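Local atomic coordinates of glycerol dehydrogenase (Schizosaccharomyces pombe, PDB entry 1TA9), a protein that catalyses the NAD+-dependent oxidation of glycerol to dihydroxyacetone, probably with a zinc cofactor, and takes part in the assimilation of glycerol. Residues W237-S242 / Q344-W350; A314-H318 / H333-V337; D381-V387 / A411-K415. All blocks are in the same frame, centred on the assembly; numbering follows the deposited sequence.

Contact 1 (W237-S242 / Q344-W350)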
loop_
_atom_site.group_PDB
_atom_site.type_symbol
_atom_site.label_atom_id
_atom_site.label_comp_id
_atom_site.label_asym_id
_atom_site.label_seq_id
_atom_site.Cartn_x
_atom_site.Cartn_y
_atom_site.Cartn_z
ATOM N N TRP B 237 -14.239 10.522 21.425
ATOM C CA TRP B 237 -14.232 9.442 20.452
ATOM C C TRP B 237 -14.117 8.087 21.145
ATOM O O TRP B 237 -14.824 7.143 20.791
ATOM C CB TRP B 237 -13.075 9.611 19.460
ATOM C CG TRP B 237 -13.028 8.537 18.412
ATOM C CD1 TRP B 237 -13.821 8.432 17.302
ATOM C CD2 TRP B 237 -12.154 7.404 18.391
ATOM N NE1 TRP B 237 -13.492 7.300 16.593
ATOM C CE2 TRP B 237 -12.472 6.651 17.238
ATOM C CE3 TRP B 237 -11.133 6.950 19.237
ATOM C CZ2 TRP B 237 -11.801 5.467 16.908
ATOM C CZ3 TRP B 237 -10.465 5.768 18.907
ATOM C CH2 TRP B 237 -10.805 5.043 17.752
ATOM N N VAL B 238 -13.235 7.990 22.135
ATOM C CA VAL B 238 -13.053 6.731 22.846
ATOM C C VAL B 238 -14.336 6.260 23.520
ATOM O O VAL B 238 -14.760 5.120 23.333
ATOM C CB VAL B 238 -11.951 6.833 23.925
ATOM C CG1 VAL B 238 -11.949 5.566 24.780
ATOM C CG2 VAL B 238 -10.585 7.027 23.262
ATOM N N GLU B 239 -14.965 7.138 24.297
ATOM C CA GLU B 239 -16.181 6.752 25.003
ATOM C C GLU B 239 -17.361 6.509 24.073
ATOM O O GLU B 239 -18.036 5.484 24.187
ATOM C CB GLU B 239 -16.539 7.799 26.067
ATOM C CG GLU B 239 -15.469 7.938 27.145
ATOM C CD GLU B 239 -15.894 8.826 28.302
ATOM O OE1 GLU B 239 -16.563 8.324 29.235
ATOM O OE2 GLU B 239 -15.564 10.029 28.272
ATOM N N THR B 240 -17.605 7.429 23.146
ATOM C CA THR B 240 -18.717 7.259 22.216
ATOM C C THR B 240 -18.582 5.993 21.375
ATOM O O THR B 240 -19.567 5.285 21.155
ATOM C CB THR B 240 -18.880 8.500 21.315
ATOM O OG1 THR B 240 -19.578 9.512 22.051
ATOM C CG2 THR B 240 -19.667 8.167 20.043
ATOM N N GLU B 241 -17.376 5.689 20.905
ATOM C CA GLU B 241 -17.198 4.463 20.124
ATOM C C GLU B 241 -17.556 3.255 20.996
ATOM O O GLU B 241 -18.144 2.290 20.521
ATOM C CB GLU B 241 -15.755 4.338 19.625
ATOM C CG GLU B 241 -15.455 5.176 18.390
ATOM C CD GLU B 241 -16.200 4.679 17.161
ATOM O OE1 GLU B 241 -16.967 5.459 16.569
ATOM O OE2 GLU B 241 -16.016 3.504 16.782
ATOM N N SER B 242 -17.202 3.324 22.277
ATOM C CA SER B 242 -17.485 2.242 23.221
ATOM C C SER B 242 -18.987 2.062 23.451
ATOM O O SER B 242 -19.476 0.938 23.559
ATOM C CB SER B 242 -16.792 2.520 24.562
ATOM O OG SER B 242 -17.106 1.511 25.508
ATOM N N GLN B 344 -9.431 3.749 30.555
ATOM C CA GLN B 344 -10.409 3.026 29.739
ATOM C C GLN B 344 -9.681 2.211 28.676
ATOM O O GLN B 344 -10.121 1.125 28.311
ATOM C CB GLN B 344 -11.413 3.968 29.051
ATOM C CG GLN B 344 -12.412 3.176 28.185
ATOM C CD GLN B 344 -13.640 3.962 27.770
ATOM O OE1 GLN B 344 -14.108 4.840 28.496
ATOM N NE2 GLN B 344 -14.191 3.624 26.602
ATOM N N VAL B 345 -8.564 2.740 28.185
ATOM C CA VAL B 345 -7.775 2.049 27.169
ATOM C C VAL B 345 -7.232 0.742 27.734
ATOM O O VAL B 345 -7.121 -0.259 27.020
ATOM C CB VAL B 345 -6.609 2.944 26.677
ATOM C CG1 VAL B 345 -5.580 2.117 25.938
ATOM C CG2 VAL B 345 -7.162 4.030 25.760
ATOM N N VAL B 346 -6.893 0.754 29.018
ATOM C CA VAL B 346 -6.396 -0.446 29.669
ATOM C C VAL B 346 -7.558 -1.428 29.828
ATOM O O VAL B 346 -7.410 -2.625 29.579
ATOM C CB VAL B 346 -5.787 -0.113 31.054
ATOM C CG1 VAL B 346 -5.383 -1.390 31.779
ATOM C CG2 VAL B 346 -4.571 0.792 30.870
ATOM N N LEU B 347 -8.721 -0.914 30.227
ATOM C CA LEU B 347 -9.902 -1.760 30.402
ATOM C C LEU B 347 -10.375 -2.329 29.063
ATOM O O LEU B 347 -10.928 -3.431 29.012
ATOM C CB LEU B 347 -11.033 -0.966 31.068
ATOM C CG LEU B 347 -10.760 -0.514 32.510
ATOM C CD1 LEU B 347 -11.930 0.310 33.027
ATOM C CD2 LEU B 347 -10.546 -1.737 33.397
ATOM N N GLU B 348 -10.159 -1.584 27.982
ATOM C CA GLU B 348 -10.550 -2.062 26.659
ATOM C C GLU B 348 -9.508 -3.028 26.080
ATOM O O GLU B 348 -9.708 -3.607 25.017
ATOM C CB GLU B 348 -10.770 -0.891 25.705
ATOM C CG GLU B 348 -12.088 -0.151 25.927
ATOM C CD GLU B 348 -12.416 0.783 24.780
ATOM O OE1 GLU B 348 -12.243 0.366 23.614
ATOM O OE2 GLU B 348 -12.847 1.925 25.031
ATOM N N ASP B 349 -8.396 -3.190 26.787
ATOM C CA ASP B 349 -7.337 -4.111 26.379
ATOM C C ASP B 349 -6.642 -3.766 25.056
ATOM O O ASP B 349 -6.362 -4.655 24.255
ATOM C CB ASP B 349 -7.900 -5.535 26.294
ATOM C CG ASP B 349 -6.831 -6.606 26.456
ATOM O OD1 ASP B 349 -6.976 -7.689 25.850
ATOM O OD2 ASP B 349 -5.854 -6.379 27.200
ATOM N N TRP B 350 -6.370 -2.487 24.813
ATOM C CA TRP B 350 -5.671 -2.109 23.585
ATOM C C TRP B 350 -4.238 -2.617 23.703
ATOM O O TRP B 350 -3.689 -2.673 24.800
ATOM C CB TRP B 350 -5.581 -0.590 23.435
ATOM C CG TRP B 350 -6.839 0.135 23.116
ATOM C CD1 TRP B 350 -8.115 -0.330 23.220
ATOM C CD2 TRP B 350 -6.939 1.502 22.702
ATOM N NE1 TRP B 350 -9.009 0.667 22.903
ATOM C CE2 TRP B 350 -8.311 1.803 22.580
ATOM C CE3 TRP B 350 -5.997 2.505 22.427
ATOM C CZ2 TRP B 350 -8.772 3.069 22.193
ATOM C CZ3 TRP B 350 -6.456 3.767 22.042
ATOM C CH2 TRP B 350 -7.831 4.033 21.929
HETATM O O HOH W 1 -13.432 2.935 22.447
#

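Contact 2 (A314-H318 / H333-V337). With ZN (zinc ion), chain I.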
loop_
_atom_site.group_PDB
_atom_site.type_symbol
_atom_site.label_atom_id
_atom_site.label_comp_id
_atom_site.label_asym_id
_atom_site.label_seq_id
_atom_site.Cartn_x
_atom_site.Cartn_y
_atom_site.Cartn_z
ATOM N N ALA B 314 -14.141 6.284 30.984
ATOM C CA ALA B 314 -13.325 7.475 31.217
ATOM C C ALA B 314 -13.932 8.456 32.218
ATOM O O ALA B 314 -13.309 8.783 33.229
ATOM C CB ALA B 314 -13.046 8.188 29.897
ATOM N N HIS B 315 -15.143 8.925 31.948
ATOM C CA HIS B 315 -15.771 9.875 32.862
ATOM C C HIS B 315 -16.174 9.267 34.196
ATOM O O HIS B 315 -16.141 9.941 35.224
ATOM C CB HIS B 315 -16.962 10.554 32.187
ATOM C CG HIS B 315 -16.565 11.737 31.363
ATOM N ND1 HIS B 315 -15.816 11.620 30.212
ATOM C CD2 HIS B 315 -16.729 13.063 31.574
ATOM C CE1 HIS B 315 -15.531 12.825 29.751
ATOM N NE2 HIS B 315 -16.072 13.717 30.561
ATOM N N ALA B 316 -16.544 7.993 34.189
ATOM C CA ALA B 316 -16.911 7.325 35.431
ATOM C C ALA B 316 -15.665 7.294 36.320
ATOM O O ALA B 316 -15.741 7.491 37.537
ATOM C CB ALA B 316 -17.395 5.911 35.141
ATOM N N ILE B 317 -14.513 7.055 35.700
ATOM C CA ILE B 317 -13.249 7.012 36.424
ATOM C C ILE B 317 -12.907 8.407 36.939
ATOM O O ILE B 317 -12.388 8.556 38.048
ATOM C CB ILE B 317 -12.120 6.478 35.520
ATOM C CG1 ILE B 317 -12.431 5.028 35.144
ATOM C CG2 ILE B 317 -10.779 6.567 36.238
ATOM C CD1 ILE B 317 -11.562 4.469 34.054
ATOM N N HIS B 318 -13.203 9.424 36.135
ATOM C CA HIS B 318 -12.958 10.803 36.542
ATOM C C HIS B 318 -13.753 11.091 37.816
ATOM O O HIS B 318 -13.236 11.701 38.754
ATOM C CB HIS B 318 -13.376 11.773 35.431
ATOM C CG HIS B 318 -13.732 13.145 35.924
ATOM N ND1 HIS B 318 -14.933 13.426 36.539
ATOM C CD2 HIS B 318 -13.043 14.312 35.898
ATOM C CE1 HIS B 318 -14.971 14.704 36.870
ATOM N NE2 HIS B 318 -13.836 15.265 36.491
ATOM N N HIS B 333 -10.998 19.482 35.169
ATOM C CA HIS B 333 -11.794 18.385 34.640
ATOM C C HIS B 333 -11.093 17.568 33.554
ATOM O O HIS B 333 -11.007 16.342 33.650
ATOM C CB HIS B 333 -13.108 18.919 34.079
ATOM C CG HIS B 333 -13.997 17.852 33.531
ATOM N ND1 HIS B 333 -14.578 16.889 34.327
ATOM C CD2 HIS B 333 -14.376 17.571 32.262
ATOM C CE1 HIS B 333 -15.276 16.060 33.574
ATOM N NE2 HIS B 333 -15.168 16.451 32.316
ATOM N N GLY B 334 -10.607 18.252 32.521
ATOM C CA GLY B 334 -9.935 17.572 31.428
ATOM C C GLY B 334 -8.652 16.850 31.805
ATOM O O GLY B 334 -8.287 15.852 31.178
ATOM N N GLU B 335 -7.951 17.353 32.813
ATOM C CA GLU B 335 -6.711 16.728 33.250
ATOM C C GLU B 335 -7.036 15.363 33.839
ATOM O O GLU B 335 -6.306 14.395 33.633
ATOM C CB GLU B 335 -6.005 17.635 34.266
ATOM C CG GLU B 335 -5.830 19.051 33.708
ATOM C CD GLU B 335 -5.203 20.039 34.678
ATOM O OE1 GLU B 335 -5.410 19.896 35.899
ATOM O OE2 GLU B 335 -4.526 20.976 34.203
ATOM N N LYS B 336 -8.148 15.283 34.557
ATOM C CA LYS B 336 -8.571 14.022 35.147
ATOM C C LYS B 336 -9.153 13.104 34.071
ATOM O O LYS B 336 -8.878 11.906 34.056
ATOM C CB LYS B 336 -9.610 14.275 36.249
ATOM C CG LYS B 336 -9.022 14.913 37.509
ATOM C CD LYS B 336 -10.090 15.218 38.559
ATOM C CE LYS B 336 -11.034 16.322 38.103
ATOM N NZ LYS B 336 -12.023 16.690 39.160
ATOM N N VAL B 337 -9.946 13.669 33.165
ATOM C CA VAL B 337 -10.561 12.877 32.100
ATOM C C VAL B 337 -9.521 12.221 31.195
ATOM O O VAL B 337 -9.698 11.083 30.755
ATOM C CB VAL B 337 -11.510 13.737 31.229
ATOM C CG1 VAL B 337 -11.904 12.966 29.966
ATOM C CG2 VAL B 337 -12.762 14.087 32.018
HETATM ZN ZN ZN I . -16.052 15.900 30.320
HETATM O O HOH W 2 -13.622 18.060 37.689
#

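Contact 3 (D381-V387 / A411-K415)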
loop_
_atom_site.group_PDB
_atom_site.type_symbol
_atom_site.label_atom_id
_atom_site.label_comp_id
_atom_site.label_asym_id
_atom_site.label_seq_id
_atom_site.Cartn_x
_atom_site.Cartn_y
_atom_site.Cartn_z
ATOM N N ASP B 381 -3.635 1.407 47.804
ATOM C CA ASP B 381 -4.482 0.423 47.138
ATOM C C ASP B 381 -5.906 0.527 47.662
ATOM O O ASP B 381 -6.863 0.341 46.915
ATOM C CB ASP B 381 -3.962 -1.001 47.363
ATOM C CG ASP B 381 -2.656 -1.269 46.643
ATOM O OD1 ASP B 381 -2.365 -0.570 45.652
ATOM O OD2 ASP B 381 -1.924 -2.191 47.055
ATOM N N GLU B 382 -6.049 0.828 48.949
ATOM C CA GLU B 382 -7.376 0.947 49.531
ATOM C C GLU B 382 -8.099 2.166 48.964
ATOM O O GLU B 382 -9.315 2.144 48.768
ATOM C CB GLU B 382 -7.282 1.045 51.054
ATOM C CG GLU B 382 -8.486 0.452 51.761
ATOM C CD GLU B 382 -8.821 -0.945 51.255
ATOM O OE1 GLU B 382 -7.942 -1.838 51.314
ATOM O OE2 GLU B 382 -9.965 -1.154 50.796
ATOM N N GLU B 383 -7.352 3.232 48.695
ATOM C CA GLU B 383 -7.955 4.433 48.132
ATOM C C GLU B 383 -8.377 4.138 46.698
ATOM O O GLU B 383 -9.429 4.589 46.239
ATOM C CB GLU B 383 -6.965 5.601 48.168
ATOM C CG GLU B 383 -6.635 6.072 49.582
ATOM C CD GLU B 383 -5.694 7.258 49.609
ATOM O OE1 GLU B 383 -4.580 7.158 49.054
ATOM O OE2 GLU B 383 -6.072 8.296 50.193
ATOM N N LEU B 384 -7.564 3.362 45.989
ATOM C CA LEU B 384 -7.897 3.032 44.611
ATOM C C LEU B 384 -9.110 2.113 44.551
ATOM O O LEU B 384 -9.899 2.190 43.613
ATOM C CB LEU B 384 -6.698 2.399 43.908
ATOM C CG LEU B 384 -5.523 3.363 43.723
ATOM C CD1 LEU B 384 -4.414 2.667 42.956
ATOM C CD2 LEU B 384 -5.989 4.614 42.975
ATOM N N LEU B 385 -9.270 1.253 45.553
ATOM C CA LEU B 385 -10.424 0.362 45.583
ATOM C C LEU B 385 -11.660 1.214 45.817
ATOM O O LEU B 385 -12.746 0.908 45.322
ATOM C CB LEU B 385 -10.286 -0.678 46.695
ATOM C CG LEU B 385 -9.338 -1.838 46.388
ATOM C CD1 LEU B 385 -9.236 -2.746 47.599
ATOM C CD2 LEU B 385 -9.854 -2.616 45.179
ATOM N N MET B 386 -11.477 2.284 46.585
ATOM C CA MET B 386 -12.552 3.220 46.880
ATOM C C MET B 386 -12.962 3.903 45.572
ATOM O O MET B 386 -14.142 4.144 45.330
ATOM C CB MET B 386 -12.068 4.266 47.889
ATOM C CG MET B 386 -13.008 5.447 48.072
ATOM S SD MET B 386 -12.200 6.842 48.893
ATOM C CE MET B 386 -12.380 6.387 50.601
ATOM N N VAL B 387 -11.981 4.220 44.732
ATOM C CA VAL B 387 -12.275 4.856 43.455
ATOM C C VAL B 387 -13.017 3.857 42.577
ATOM O O VAL B 387 -13.969 4.215 41.881
ATOM C CB VAL B 387 -10.986 5.308 42.730
ATOM C CG1 VAL B 387 -11.321 5.792 41.324
ATOM C CG2 VAL B 387 -10.312 6.432 43.514
ATOM N N ALA B 411 -9.112 -0.447 40.002
ATOM C CA ALA B 411 -7.910 -0.092 40.745
ATOM C C ALA B 411 -6.649 -0.562 40.025
ATOM O O ALA B 411 -5.661 0.173 39.943
ATOM C CB ALA B 411 -7.966 -0.693 42.140
ATOM N N ASP B 412 -6.679 -1.789 39.511
ATOM C CA ASP B 412 -5.527 -2.345 38.799
ATOM C C ASP B 412 -5.194 -1.550 37.543
ATOM O O ASP B 412 -4.019 -1.302 37.242
ATOM C CB ASP B 412 -5.788 -3.802 38.401
ATOM C CG ASP B 412 -5.509 -4.780 39.526
ATOM O OD1 ASP B 412 -5.113 -4.345 40.631
ATOM O OD2 ASP B 412 -5.683 -5.994 39.295
ATOM N N ALA B 413 -6.233 -1.159 36.809
ATOM C CA ALA B 413 -6.054 -0.410 35.571
ATOM C C ALA B 413 -5.484 0.985 35.828
ATOM O O ALA B 413 -4.704 1.498 35.026
ATOM C CB ALA B 413 -7.385 -0.313 34.818
ATOM N N ILE B 414 -5.878 1.601 36.937
ATOM C CA ILE B 414 -5.365 2.925 37.277
ATOM C C ILE B 414 -3.852 2.832 37.490
ATOM O O ILE B 414 -3.095 3.691 37.029
ATOM C CB ILE B 414 -6.035 3.472 38.560
ATOM C CG1 ILE B 414 -7.485 3.866 38.252
ATOM C CG2 ILE B 414 -5.246 4.660 39.102
ATOM C CD1 ILE B 414 -8.274 4.316 39.474
ATOM N N LYS B 415 -3.411 1.785 38.184
ATOM C CA LYS B 415 -1.986 1.596 38.428
ATOM C C LYS B 415 -1.266 1.164 37.157
ATOM O O LYS B 415 -0.115 1.531 36.937
ATOM C CB LYS B 415 -1.762 0.561 39.535
ATOM C CG LYS B 415 -2.067 1.105 40.930
ATOM C CD LYS B 415 -1.811 0.080 42.028
ATOM C CE LYS B 415 -2.885 -0.999 42.051
ATOM N NZ LYS B 415 -2.747 -1.897 43.247
#

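Contact 1 (W237-S242 / Q344-W350)
Glu348 OE2 lies 3.8 Å from Val238 CG1 and is held by Gln344 and a water. Gln344 NE2 donates to Glu348 OE2 at 2.7 Å along a nearly straight N-H line (168°), in the amide plane and almost on the C-O axis of the carboxylate. The water bridges Glu348 OE2 (2.8 Å) and Val238 O (2.7 Å) on the facing helix. No direct hydrogen bond crosses between 237-242 and 344-350. Instead Gln344, its extended chain leaving CB directly opposite the backbone N (chi1 179°), slides past Val238 in the opposite direction, and its NE2 comes 3.5 Å from both Val238 CG1 and Ser242 CB. Its OE1 meets Glu239 CG. Trp350 NE1 makes a weak hydrogen bond (3.3 Å) to Glu348 OE1, which lies in the plane of the indole. The far corner of that indole, CH2, touches Val238 CG2 at 4.3 Å and the six-membered ring of Trp237. Helix 223-245 is thus joined to the C-terminal end of helix 333-347, which closes in a Schellman motif at Asp349; helix 352-364 packs on Val345, and Asp349 hydrogen-bonds to Tyr274 and Asn293 of the second subunit.

Contact 2 (A314-H318 / H333-V337)
The short segments 314-318 and 333-337 are helical and cross at 116°, their axes 9.4 Å apart at closest approach and their backbones nearest where His318 CA lies 5.5 Å from Val337 CA. Between them His315 and His333 each turn NE2 to one zinc ion, bound at 2.2 Å by His315 NE2 and by His333 NE2. The two imidazoles cross at about a right angle as side chains, but their planes make only 53°, an oblique pairing set by the shared metal. Val337 fills the angle between them: its CG2 sits over one face of His315, 3.9 Å from the ring centroid in a CH-pi contact, and also over a face of His333. His333 meets His318 differently, in an offset edge-to-face pair with planes at 69°, CE1 lying over the His318 face. His318 reaches across to the ND1 side of His333. Lys336 bends at chi3 to lay CE against His318 NE2, and its NZ donates at 2.6 Å to a water that is also hydrogen-bonded to His318 NE2. Glu239 accepts a hydrogen bond from His315 ND1 and so probably orients the ring as a second-shell partner. Together with Asp232, the two histidines form the metal site characteristic of the iron-containing alcohol dehydrogenase family, here occupied by zinc and probably catalytic.

Contact 3 (D381-V387 / A411-K415)
The carboxylate of Asp381 has the ammonium of Lys415 over one face: NZ approaches OD1 at 2.8 Å from 63° out of the carboxylate plane, in a salt bridge that also counts as a hydrogen bond. It closes one end of a helix-helix crossing, in which the short segments 381-387 and 411-415 meet at 116° with their axes 9.2 Å apart. The lysine, bent at chi3 (-74°), brings NZ back toward Asp381 while its methylenes run across Leu384. A methionine in its place has no ammonium and would probably leave the Asp381 carboxylate without its cationic partner here. Beneath the bridge the contact is apolar. Leu384 straddles the opposite helix, sending CD2 to Ile414 CG2 (3.9 Å) and CD1 toward the lysine. The small side chain of Ala411 lets the backbones come close, its CB resting 3.8 Å from Leu384 CB and near Leu384 O, with Leu385 CD2 touching it from another direction. Helix 333-347 packs on Ala413, while Asp412 forms a salt bridge with Arg76 of the second subunit. Farther along helix 381-391, Val387 CG1 meets Ile414 CD1 at 3.9 Å. The tightest carbon pair is Leu384 CD1 to Lys415 CG, at 3.5 Å.

All three contacts join helices of the largely helical part that follows the parallel sheet. Along the sequence, contact 2 nests inside the loop closed by contact 1; contact 3 follows both. Contacts 1 and 2 have centres 13 Å apart and share helix 333-347, which supplies a zinc ligand near its start and meets helix 223-245 near its other end; Gln344 OE1 probably accepts a hydrogen bond from Ala314 N. Contact 3 lies 18 Å from contact 1 and 15 Å from contact 2, centre to centre. Ala413 packs on Val346 and Leu347, linking contact 3 to contact 1, and both contacts reach the second subunit, so one helix connects the metal site and a subunit interface.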